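Local coordinates for putative isomerase (Sinorhizobium meliloti, PDB 2PPG), which is a putative isomerase of the enolase superfamily, related to mandelate racemase and muconate lactonizing enzyme, whose exact function is not established, at residues T16-P27 and R41-D52; V197-R205 and L230-L239. All blocks are in the same frame, centred on the assembly; numbering follows the deposited sequence.

Interaction 1: residues T16-P27 and R41-D52; sequences TLPRETPYLGKP and RKANRTVYPTFD
Asp52 OD1 takes a hydrogen bond from Arg19 NE at 2.7 Å, and the pair forms a salt bridge. The bond meets OD1 on the syn side, out of the carboxylate plane and tilted from the guanidinium plane. The carboxylate stands almost upright on the guanidinium, with the two planes 89° apart, and OD2 lies over one face of the arginine. Arg19 CB already lies 3.3 Å from Thr50 O. From there the chain runs out extended from CG to NE, with CD also close to that oxygen. Its NH2 turns back to the carbonyl of Thr21. Next to the salt bridge, Leu17 and Asp52 form an antiparallel hydrogen-bonded pair. The methyl CG2 of Thr16 rests 3.7 Å from Phe51 CD1.

A second grip lies further along. Bends at chi2 and chi3 turn the Arg41 guanidinium so that NH1 reaches Tyr23 O at 2.8 Å and NH2 makes a weak bond to Gly25 O. Both acceptors belong to the type II turn Pro22-Gly25. Leu24 CD2 slides past Arg41 CD at 3.8 Å. Leu24 CD1 packs by the Tyr48 hydroxyl, which also accepts from Asn44 ND2. Tyr23 CD2 loosely approaches Tyr48 CE1. Arg114 of the second subunit makes a cation-pi contact with Tyr48. Tyr23 also touches Ile321 and Gln346, consistent with the N-terminal capping domain of the enolase superfamily packing on its barrel.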
loop_
_atom_site.group_PDB
_atom_site.type_symbol
_atom_site.label_atom_id
_atom_site.label_comp_id
_atom_site.label_asym_id
_atom_site.label_seq_id
_atom_site.Cartn_x
_atom_site.Cartn_y
_atom_site.Cartn_z
ATOM N N THR A 16 -43.797 4.327 -27.114
ATOM C CA THR A 16 -44.199 5.248 -26.048
ATOM C C THR A 16 -45.537 4.860 -25.423
ATOM O O THR A 16 -46.573 5.008 -26.057
ATOM C CB THR A 16 -44.330 6.684 -26.595
ATOM O OG1 THR A 16 -43.091 7.090 -27.188
ATOM C CG2 THR A 16 -44.709 7.664 -25.483
ATOM N N LEU A 17 -45.532 4.376 -24.188
ATOM C CA LEU A 17 -46.796 4.064 -23.526
ATOM C C LEU A 17 -47.108 5.041 -22.413
ATOM O O LEU A 17 -46.230 5.342 -21.604
ATOM C CB LEU A 17 -46.806 2.643 -22.957
ATOM C CG LEU A 17 -47.001 1.480 -23.932
ATOM C CD1 LEU A 17 -47.766 1.909 -25.199
ATOM C CD2 LEU A 17 -45.658 0.871 -24.286
ATOM N N PRO A 18 -48.372 5.510 -22.344
ATOM C CA PRO A 18 -48.772 6.436 -21.288
ATOM C C PRO A 18 -48.902 5.731 -19.937
ATOM O O PRO A 18 -49.208 4.538 -19.886
ATOM C CB PRO A 18 -50.130 6.959 -21.767
ATOM C CG PRO A 18 -50.672 5.880 -22.621
ATOM C CD PRO A 18 -49.492 5.177 -23.246
ATOM N N ARG A 19 -48.654 6.479 -18.864
ATOM C CA ARG A 19 -48.717 5.962 -17.501
ATOM C C ARG A 19 -49.881 6.562 -16.737
ATOM O O ARG A 19 -50.230 7.728 -16.931
ATOM C CB ARG A 19 -47.447 6.325 -16.745
ATOM C CG ARG A 19 -46.322 5.340 -16.864
ATOM C CD ARG A 19 -45.209 5.735 -15.919
ATOM N NE ARG A 19 -44.272 4.640 -15.713
ATOM C CZ ARG A 19 -44.491 3.600 -14.914
ATOM N NH1 ARG A 19 -43.570 2.654 -14.797
ATOM N NH2 ARG A 19 -45.625 3.498 -14.231
ATOM N N GLU A 20 -50.463 5.774 -15.841
ATOM C CA GLU A 20 -51.520 6.269 -14.965
ATOM C C GLU A 20 -50.871 7.118 -13.874
ATOM O O GLU A 20 -51.278 8.255 -13.622
ATOM C CB GLU A 20 -52.312 5.108 -14.353
ATOM C CG GLU A 20 -52.362 3.849 -15.214
ATOM C CD GLU A 20 -51.109 3.004 -15.073
ATOM O OE1 GLU A 20 -50.416 2.787 -16.091
ATOM O OE2 GLU A 20 -50.809 2.572 -13.938
ATOM N N THR A 21 -49.849 6.553 -13.239
ATOM C CA THR A 21 -49.038 7.286 -12.281
ATOM C C THR A 21 -47.589 7.289 -12.772
ATOM O O THR A 21 -47.028 6.225 -13.050
ATOM C CB THR A 21 -49.106 6.648 -10.878
ATOM O OG1 THR A 21 -50.457 6.269 -10.585
ATOM C CG2 THR A 21 -48.613 7.623 -9.821
ATOM N N PRO A 22 -46.987 8.488 -12.907
ATOM C CA PRO A 22 -45.571 8.600 -13.269
ATOM C C PRO A 22 -44.678 7.738 -12.372
ATOM O O PRO A 22 -44.925 7.633 -11.166
ATOM C CB PRO A 22 -45.272 10.086 -13.051
ATOM C CG PRO A 22 -46.581 10.763 -13.269
ATOM C CD PRO A 22 -47.622 9.809 -12.744
ATOM N N TYR A 23 -43.658 7.129 -12.975
ATOM C CA TYR A 23 -42.747 6.193 -12.301
ATOM C C TYR A 23 -42.285 6.676 -10.918
ATOM O O TYR A 23 -42.078 7.872 -10.710
ATOM C CB TYR A 23 -41.538 5.903 -13.214
ATOM C CG TYR A 23 -40.525 4.919 -12.662
ATOM C CD1 TYR A 23 -40.714 3.544 -12.794
ATOM C CD2 TYR A 23 -39.372 5.367 -12.019
ATOM C CE1 TYR A 23 -39.789 2.643 -12.289
ATOM C CE2 TYR A 23 -38.445 4.472 -11.509
ATOM C CZ TYR A 23 -38.657 3.114 -11.650
ATOM O OH TYR A 23 -37.736 2.229 -11.147
ATOM N N LEU A 24 -42.157 5.736 -9.979
ATOM C CA LEU A 24 -41.584 6.000 -8.651
ATOM C C LEU A 24 -42.555 6.729 -7.718
ATOM O O LEU A 24 -42.203 7.077 -6.594
ATOM C CB LEU A 24 -40.260 6.774 -8.787
ATOM C CG LEU A 24 -39.114 6.639 -7.780
ATOM C CD1 LEU A 24 -37.795 6.575 -8.521
ATOM C CD2 LEU A 24 -39.111 7.790 -6.785
ATOM N N GLY A 25 -43.780 6.953 -8.186
ATOM C CA GLY A 25 -44.806 7.613 -7.379
ATOM C C GLY A 25 -45.222 8.984 -7.882
ATOM O O GLY A 25 -44.696 9.479 -8.879
ATOM N N LYS A 26 -46.176 9.594 -7.179
ATOM C CA LYS A 26 -46.702 10.914 -7.530
ATOM C C LYS A 26 -45.708 12.025 -7.183
ATOM O O LYS A 26 -44.987 11.924 -6.188
ATOM C CB LYS A 26 -48.040 11.164 -6.823
ATOM C CG LYS A 26 -49.159 10.235 -7.269
ATOM C CD LYS A 26 -50.489 10.583 -6.604
ATOM C CE LYS A 26 -51.585 9.581 -6.987
ATOM N NZ LYS A 26 -52.867 9.822 -6.255
ATOM N N PRO A 27 -45.662 13.087 -8.007
ATOM C CA PRO A 27 -44.748 14.200 -7.749
ATOM C C PRO A 27 -45.031 14.913 -6.429
ATOM O O PRO A 27 -46.180 14.987 -5.996
ATOM C CB PRO A 27 -45.006 15.148 -8.926
ATOM C CG PRO A 27 -46.343 14.762 -9.461
ATOM C CD PRO A 27 -46.448 13.294 -9.239
ATOM N N ARG A 41 -36.893 15.142 -10.116
ATOM C CA ARG A 41 -37.125 14.599 -8.786
ATOM C C ARG A 41 -36.095 15.139 -7.794
ATOM O O ARG A 41 -34.894 14.955 -7.968
ATOM C CB ARG A 41 -37.061 13.077 -8.851
ATOM C CG ARG A 41 -37.698 12.367 -7.691
ATOM C CD ARG A 41 -38.612 11.263 -8.201
ATOM N NE ARG A 41 -40.013 11.677 -8.267
ATOM C CZ ARG A 41 -40.933 11.084 -9.020
ATOM N NH1 ARG A 41 -40.601 10.067 -9.804
ATOM N NH2 ARG A 41 -42.185 11.520 -9.004
ATOM N N LYS A 42 -36.579 15.798 -6.753
ATOM C CA LYS A 42 -35.721 16.502 -5.805
ATOM C C LYS A 42 -34.724 15.576 -5.086
ATOM O O LYS A 42 -33.540 15.895 -4.977
ATOM C CB LYS A 42 -36.588 17.279 -4.801
ATOM C CG LYS A 42 -35.822 18.141 -3.802
ATOM C CD LYS A 42 -35.731 19.612 -4.226
ATOM C CE LYS A 42 -34.994 20.426 -3.161
ATOM N NZ LYS A 42 -35.177 21.897 -3.335
ATOM N N ALA A 43 -35.197 14.421 -4.624
ATOM C CA ALA A 43 -34.358 13.489 -3.858
ATOM C C ALA A 43 -33.061 13.107 -4.560
ATOM O O ALA A 43 -32.062 12.832 -3.897
ATOM C CB ALA A 43 -35.134 12.235 -3.505
ATOM N N ASN A 44 -33.076 13.086 -5.892
ATOM C CA ASN A 44 -31.884 12.711 -6.648
ATOM C C ASN A 44 -31.579 13.630 -7.831
ATOM O O ASN A 44 -30.790 13.282 -8.705
ATOM C CB ASN A 44 -31.970 11.247 -7.105
ATOM C CG ASN A 44 -33.149 10.985 -8.035
ATOM O OD1 ASN A 44 -33.855 11.908 -8.453
ATOM N ND2 ASN A 44 -33.361 9.722 -8.364
ATOM N N ARG A 45 -32.212 14.797 -7.854
ATOM C CA ARG A 45 -31.989 15.801 -8.896
ATOM C C ARG A 45 -32.035 15.213 -10.322
ATOM O O ARG A 45 -31.499 15.799 -11.267
ATOM C CB ARG A 45 -30.682 16.579 -8.641
ATOM C CG ARG A 45 -30.360 16.870 -7.150
ATOM C CD ARG A 45 -29.817 18.289 -6.908
ATOM N NE ARG A 45 -28.834 18.687 -7.917
ATOM C CZ ARG A 45 -28.606 19.941 -8.316
ATOM N NH1 ARG A 45 -29.293 20.951 -7.798
ATOM N NH2 ARG A 45 -27.688 20.183 -9.249
ATOM N N THR A 46 -32.698 14.065 -10.466
ATOM C CA THR A 46 -32.747 13.337 -11.736
ATOM C C THR A 46 -34.028 13.609 -12.534
ATOM O O THR A 46 -35.110 13.703 -11.959
ATOM C CB THR A 46 -32.615 11.837 -11.491
ATOM O OG1 THR A 46 -31.439 11.591 -10.705
ATOM C CG2 THR A 46 -32.502 11.083 -12.804
ATOM N N VAL A 47 -33.883 13.746 -13.852
ATOM C CA VAL A 47 -34.996 14.022 -14.755
ATOM C C VAL A 47 -35.742 12.733 -15.146
ATOM O O VAL A 47 -35.120 11.714 -15.488
ATOM C CB VAL A 47 -34.508 14.776 -16.057
ATOM C CG1 VAL A 47 -33.694 13.866 -16.980
ATOM C CG2 VAL A 47 -35.677 15.402 -16.827
ATOM N N TYR A 48 -37.074 12.796 -15.090
ATOM C CA TYR A 48 -37.959 11.681 -15.456
ATOM C C TYR A 48 -39.014 12.120 -16.470
ATOM O O TYR A 48 -39.453 13.272 -16.449
ATOM C CB TYR A 48 -38.664 11.127 -14.211
ATOM C CG TYR A 48 -37.739 10.439 -13.236
ATOM C CD1 TYR A 48 -37.468 9.088 -13.348
ATOM C CD2 TYR A 48 -37.131 11.147 -12.203
ATOM C CE1 TYR A 48 -36.622 8.455 -12.474
ATOM C CE2 TYR A 48 -36.286 10.523 -11.317
ATOM C CZ TYR A 48 -36.029 9.176 -11.463
ATOM O OH TYR A 48 -35.180 8.540 -10.590
ATOM N N PRO A 49 -39.413 11.208 -17.380
ATOM C CA PRO A 49 -40.622 11.423 -18.181
ATOM C C PRO A 49 -41.875 10.919 -17.435
ATOM O O PRO A 49 -41.764 10.069 -16.547
ATOM C CB PRO A 49 -40.357 10.585 -19.429
ATOM C CG PRO A 49 -39.483 9.496 -18.968
ATOM C CD PRO A 49 -38.747 9.942 -17.732
ATOM N N THR A 50 -43.044 11.454 -17.773
ATOM C CA THR A 50 -44.295 11.009 -17.143
ATOM C C THR A 50 -44.828 9.766 -17.842
ATOM O O THR A 50 -45.576 8.986 -17.267
ATOM C CB THR A 50 -45.371 12.114 -17.145
ATOM O OG1 THR A 50 -45.318 12.843 -18.380
ATOM C CG2 THR A 50 -45.133 13.086 -15.996
ATOM N N PHE A 51 -44.406 9.580 -19.083
ATOM C CA PHE A 51 -44.795 8.440 -19.900
ATOM C C PHE A 51 -43.658 7.410 -19.950
ATOM O O PHE A 51 -42.512 7.733 -19.644
ATOM C CB PHE A 51 -45.061 8.948 -21.308
ATOM C CG PHE A 51 -43.947 9.803 -21.845
ATOM C CD1 PHE A 51 -42.927 9.240 -22.597
ATOM C CD2 PHE A 51 -43.893 11.166 -21.555
ATOM C CE1 PHE A 51 -41.890 10.016 -23.077
ATOM C CE2 PHE A 51 -42.866 11.952 -22.041
ATOM C CZ PHE A 51 -41.860 11.371 -22.806
ATOM N N ASP A 52 -43.958 6.177 -20.343
ATOM C CA ASP A 52 -42.888 5.200 -20.587
ATOM C C ASP A 52 -42.519 5.195 -22.058
ATOM O O ASP A 52 -43.385 5.320 -22.921
ATOM C CB ASP A 52 -43.297 3.796 -20.137
ATOM C CG ASP A 52 -43.316 3.647 -18.611
ATOM O OD1 ASP A 52 -42.691 4.490 -17.920
ATOM O OD2 ASP A 52 -43.953 2.689 -18.108
#

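Interaction 2: residues V197-R205 and L230-L239; sequences VAKEMEILR and LIKAMEPHGL
Met201 and Met234, both selenomethionines, meet at the tight centre of the contact, with Met201 CG 3.5 Å from Met234 CG. The two side chains cross at about a right angle. Met201 bends at chi2 (-72°) and chi3, which carries its SE to Leu239 CD1 and its CE to 3.3 Å from Gly238 O. Met234 SE lies 3.8 Å from Val197 CB. Strands 185-189 and 213-217 close this buried side: Phe188 touches Val197 and Met201, and Cys216 touches Met234 and Leu239. His237 is closely packed too. Glu202 CA sits over the centre of one face of its ring, and Glu202 CB makes a CH-pi contact at 4.1 Å from the ring centroid.

The solvent side is looser. The Glu202 carboxylate extends onward at the exposed surface without a bond to the imidazole. Ala198 CB and Ala233 CB only just meet, at 4.3 Å.

Arg205 closes the contact at the far end from Val197. Its chain leaves with CG anti to the backbone N (chi1 -173°) and then bends twice, laying one guanidinium edge along the turn after helix 224-234. NE donates to His237 O at 2.7 Å, nearly in line with the carbonyl. NH2 donates to Gly238 O at 2.8 Å, on a lone pair in the carbonyl plane. NH1 bonds to the carbonyls of Gly209 and Val212, so one arginine links the loops that follow the two helices.

The axes of segments 197-205 and 230-234 approach to 9.0 Å, with a crossing angle of -24°. Such near-parallel packing of successive helices outside parallel strands is characteristic of a beta/alpha barrel, here the TIM-barrel-like domain of the enolase superfamily.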
loop_
_atom_site.group_PDB
_atom_site.type_symbol
_atom_site.label_atom_id
_atom_site.label_comp_id
_atom_site.label_asym_id
_atom_site.label_seq_id
_atom_site.Cartn_x
_atom_site.Cartn_y
_atom_site.Cartn_z
ATOM N N VAL A 197 -35.959 6.322 5.921
ATOM C CA VAL A 197 -35.711 4.884 5.684
ATOM C C VAL A 197 -35.752 3.967 6.924
ATOM O O VAL A 197 -36.170 2.808 6.818
ATOM C CB VAL A 197 -34.388 4.618 4.887
ATOM C CG1 VAL A 197 -34.458 5.223 3.490
ATOM C CG2 VAL A 197 -33.162 5.113 5.652
ATOM N N ALA A 198 -35.324 4.472 8.080
ATOM C CA ALA A 198 -35.323 3.675 9.310
ATOM C C ALA A 198 -36.727 3.201 9.667
ATOM O O ALA A 198 -36.935 2.029 9.996
ATOM C CB ALA A 198 -34.712 4.457 10.470
ATOM N N LYS A 199 -37.690 4.114 9.588
ATOM C CA LYS A 199 -39.066 3.802 9.938
ATOM C C LYS A 199 -39.666 2.895 8.877
ATOM O O LYS A 199 -40.582 2.120 9.156
ATOM C CB LYS A 199 -39.902 5.079 10.088
ATOM C CG LYS A 199 -39.599 5.921 11.327
ATOM C CD LYS A 199 -40.525 7.147 11.391
ATOM C CE LYS A 199 -39.846 8.391 11.989
ATOM N NZ LYS A 199 -39.995 8.474 13.464
ATOM N N GLU A 200 -39.131 3.001 7.665
ATOM C CA GLU A 200 -39.586 2.204 6.532
ATOM C C GLU A 200 -39.209 0.721 6.697
ATOM O O GLU A 200 -40.031 -0.176 6.414
ATOM C CB GLU A 200 -39.012 2.764 5.227
ATOM C CG GLU A 200 -39.827 2.444 3.982
ATOM C CD GLU A 200 -40.980 3.414 3.763
ATOM O OE1 GLU A 200 -41.048 4.450 4.471
ATOM O OE2 GLU A 200 -41.816 3.143 2.873
HETATM N N MSE A 201 -37.972 0.468 7.149
HETATM C CA MSE A 201 -37.501 -0.889 7.450
HETATM C C MSE A 201 -38.292 -1.483 8.604
HETATM O O MSE A 201 -38.806 -2.593 8.520
HETATM C CB MSE A 201 -36.017 -0.880 7.808
HETATM C CG MSE A 201 -35.086 -0.855 6.616
HETATM SE SE MSE A 201 -34.990 -2.530 5.587
HETATM C CE MSE A 201 -34.586 -3.836 6.985
ATOM N N GLU A 202 -38.372 -0.722 9.687
ATOM C CA GLU A 202 -39.189 -1.068 10.834
ATOM C C GLU A 202 -40.552 -1.663 10.438
ATOM O O GLU A 202 -40.900 -2.764 10.872
ATOM C CB GLU A 202 -39.387 0.186 11.693
ATOM C CG GLU A 202 -40.000 -0.051 13.058
ATOM C CD GLU A 202 -39.872 1.175 13.943
ATOM O OE1 GLU A 202 -39.194 1.079 14.996
ATOM O OE2 GLU A 202 -40.421 2.238 13.565
ATOM N N ILE A 203 -41.312 -0.935 9.617
ATOM C CA ILE A 203 -42.672 -1.336 9.296
ATOM C C ILE A 203 -42.699 -2.517 8.338
ATOM O O ILE A 203 -43.447 -3.466 8.565
ATOM C CB ILE A 203 -43.568 -0.155 8.813
ATOM C CG1 ILE A 203 -45.024 -0.444 9.157
ATOM C CG2 ILE A 203 -43.415 0.115 7.314
ATOM C CD1 ILE A 203 -45.927 0.758 9.123
ATOM N N LEU A 204 -41.855 -2.479 7.301
ATOM C CA LEU A 204 -41.739 -3.597 6.366
ATOM C C LEU A 204 -41.343 -4.887 7.098
ATOM O O LEU A 204 -41.970 -5.928 6.903
ATOM C CB LEU A 204 -40.766 -3.274 5.231
ATOM C CG LEU A 204 -41.101 -2.144 4.235
ATOM C CD1 LEU A 204 -40.004 -2.025 3.177
ATOM C CD2 LEU A 204 -42.450 -2.274 3.549
ATOM N N ARG A 205 -40.330 -4.815 7.957
ATOM C CA ARG A 205 -39.980 -5.948 8.818
ATOM C C ARG A 205 -41.156 -6.392 9.708
ATOM O O ARG A 205 -41.367 -7.590 9.931
ATOM C CB ARG A 205 -38.758 -5.618 9.684
ATOM C CG ARG A 205 -38.209 -6.801 10.516
ATOM C CD ARG A 205 -37.898 -8.033 9.651
ATOM N NE ARG A 205 -36.829 -7.788 8.684
ATOM C CZ ARG A 205 -36.466 -8.636 7.721
ATOM N NH1 ARG A 205 -37.084 -9.801 7.575
ATOM N NH2 ARG A 205 -35.471 -8.321 6.900
ATOM N N LEU A 230 -27.176 5.975 7.750
ATOM C CA LEU A 230 -28.456 5.469 7.268
ATOM C C LEU A 230 -28.520 3.948 7.278
ATOM O O LEU A 230 -29.451 3.372 7.824
ATOM C CB LEU A 230 -28.737 6.014 5.864
ATOM C CG LEU A 230 -29.004 7.531 5.835
ATOM C CD1 LEU A 230 -28.865 8.120 4.413
ATOM C CD2 LEU A 230 -30.371 7.877 6.458
ATOM N N ILE A 231 -27.524 3.302 6.682
ATOM C CA ILE A 231 -27.424 1.854 6.721
ATOM C C ILE A 231 -27.485 1.320 8.152
ATOM O O ILE A 231 -28.319 0.469 8.461
ATOM C CB ILE A 231 -26.146 1.361 6.036
ATOM C CG1 ILE A 231 -26.196 1.708 4.553
ATOM C CG2 ILE A 231 -25.970 -0.141 6.242
ATOM C CD1 ILE A 231 -24.859 1.618 3.854
ATOM N N LYS A 232 -26.614 1.835 9.017
ATOM C CA LYS A 232 -26.535 1.385 10.402
ATOM C C LYS A 232 -27.842 1.588 11.152
ATOM O O LYS A 232 -28.094 0.914 12.146
ATOM C CB LYS A 232 -25.396 2.087 11.149
ATOM C CG LYS A 232 -24.007 1.518 10.854
ATOM C CD LYS A 232 -23.032 1.829 11.980
ATOM C CE LYS A 232 -21.618 1.331 11.676
ATOM N NZ LYS A 232 -21.543 -0.130 11.413
ATOM N N ALA A 233 -28.672 2.508 10.668
ATOM C CA ALA A 233 -29.959 2.767 11.295
ATOM C C ALA A 233 -30.966 1.689 10.899
ATOM O O ALA A 233 -31.902 1.394 11.645
ATOM C CB ALA A 233 -30.466 4.140 10.907
HETATM N N MSE A 234 -30.749 1.107 9.722
HETATM C CA MSE A 234 -31.640 0.117 9.136
HETATM C C MSE A 234 -31.257 -1.307 9.518
HETATM O O MSE A 234 -32.088 -2.207 9.448
HETATM C CB MSE A 234 -31.606 0.227 7.609
HETATM C CG MSE A 234 -32.383 1.384 7.032
HETATM SE SE MSE A 234 -32.349 1.402 5.062
HETATM C CE MSE A 234 -30.524 2.006 4.791
ATOM N N GLU A 235 -30.002 -1.508 9.904
ATOM C CA GLU A 235 -29.463 -2.847 10.165
ATOM C C GLU A 235 -30.107 -3.639 11.310
ATOM O O GLU A 235 -30.259 -4.851 11.193
ATOM C CB GLU A 235 -27.931 -2.811 10.314
ATOM C CG GLU A 235 -27.189 -2.912 8.980
ATOM C CD GLU A 235 -25.689 -2.608 9.071
ATOM O OE1 GLU A 235 -25.302 -1.640 9.750
ATOM O OE2 GLU A 235 -24.883 -3.325 8.443
ATOM N N PRO A 236 -30.479 -2.982 12.423
ATOM C CA PRO A 236 -31.202 -3.754 13.442
ATOM C C PRO A 236 -32.464 -4.448 12.904
ATOM O O PRO A 236 -32.882 -5.474 13.447
ATOM C CB PRO A 236 -31.566 -2.700 14.503
ATOM C CG PRO A 236 -31.320 -1.366 13.866
ATOM C CD PRO A 236 -30.254 -1.588 12.849
ATOM N N HIS A 237 -33.045 -3.903 11.836
ATOM C CA HIS A 237 -34.218 -4.497 11.190
ATOM C C HIS A 237 -33.936 -5.610 10.160
ATOM O O HIS A 237 -34.857 -6.284 9.712
ATOM C CB HIS A 237 -35.081 -3.397 10.584
ATOM C CG HIS A 237 -35.450 -2.346 11.571
ATOM N ND1 HIS A 237 -36.220 -2.616 12.684
ATOM C CD2 HIS A 237 -35.118 -1.036 11.650
ATOM C CE1 HIS A 237 -36.359 -1.512 13.396
ATOM N NE2 HIS A 237 -35.701 -0.539 12.790
ATOM N N GLY A 238 -32.674 -5.808 9.797
ATOM C CA GLY A 238 -32.292 -6.924 8.932
ATOM C C GLY A 238 -32.181 -6.524 7.472
ATOM O O GLY A 238 -33.081 -6.796 6.678
ATOM N N LEU A 239 -31.066 -5.884 7.122
ATOM C CA LEU A 239 -30.888 -5.311 5.782
ATOM C C LEU A 239 -30.170 -6.273 4.832
ATOM O O LEU A 239 -29.040 -6.686 5.086
ATOM C CB LEU A 239 -30.181 -3.939 5.859
ATOM C CG LEU A 239 -30.052 -3.044 4.614
ATOM C CD1 LEU A 239 -31.380 -2.671 3.946
ATOM C CD2 LEU A 239 -29.261 -1.794 4.953
#

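In the fold
Interaction 1 comes first along the chain and is complete before interaction 2 begins. Their centres are 26 Å apart, and their nearest atoms about 10 Å, so they do not touch. Interaction 1 belongs to the N-terminal capping domain, where the antiparallel sheet of strands 7-17 and 52-61 meets the hairpin 38-49. Interaction 2 lies on the outside of the barrel, between helices 197-208 and 224-234, which flank strand 213-217 in sequence. The two share no strand or helix. Side chains of Ala43 and Asn44 touch barrel loops at Pro191 and His219. The capping domain thus packs on the barrel through its hairpin, while interaction 2 holds neighbouring helices together on the barrel's outside.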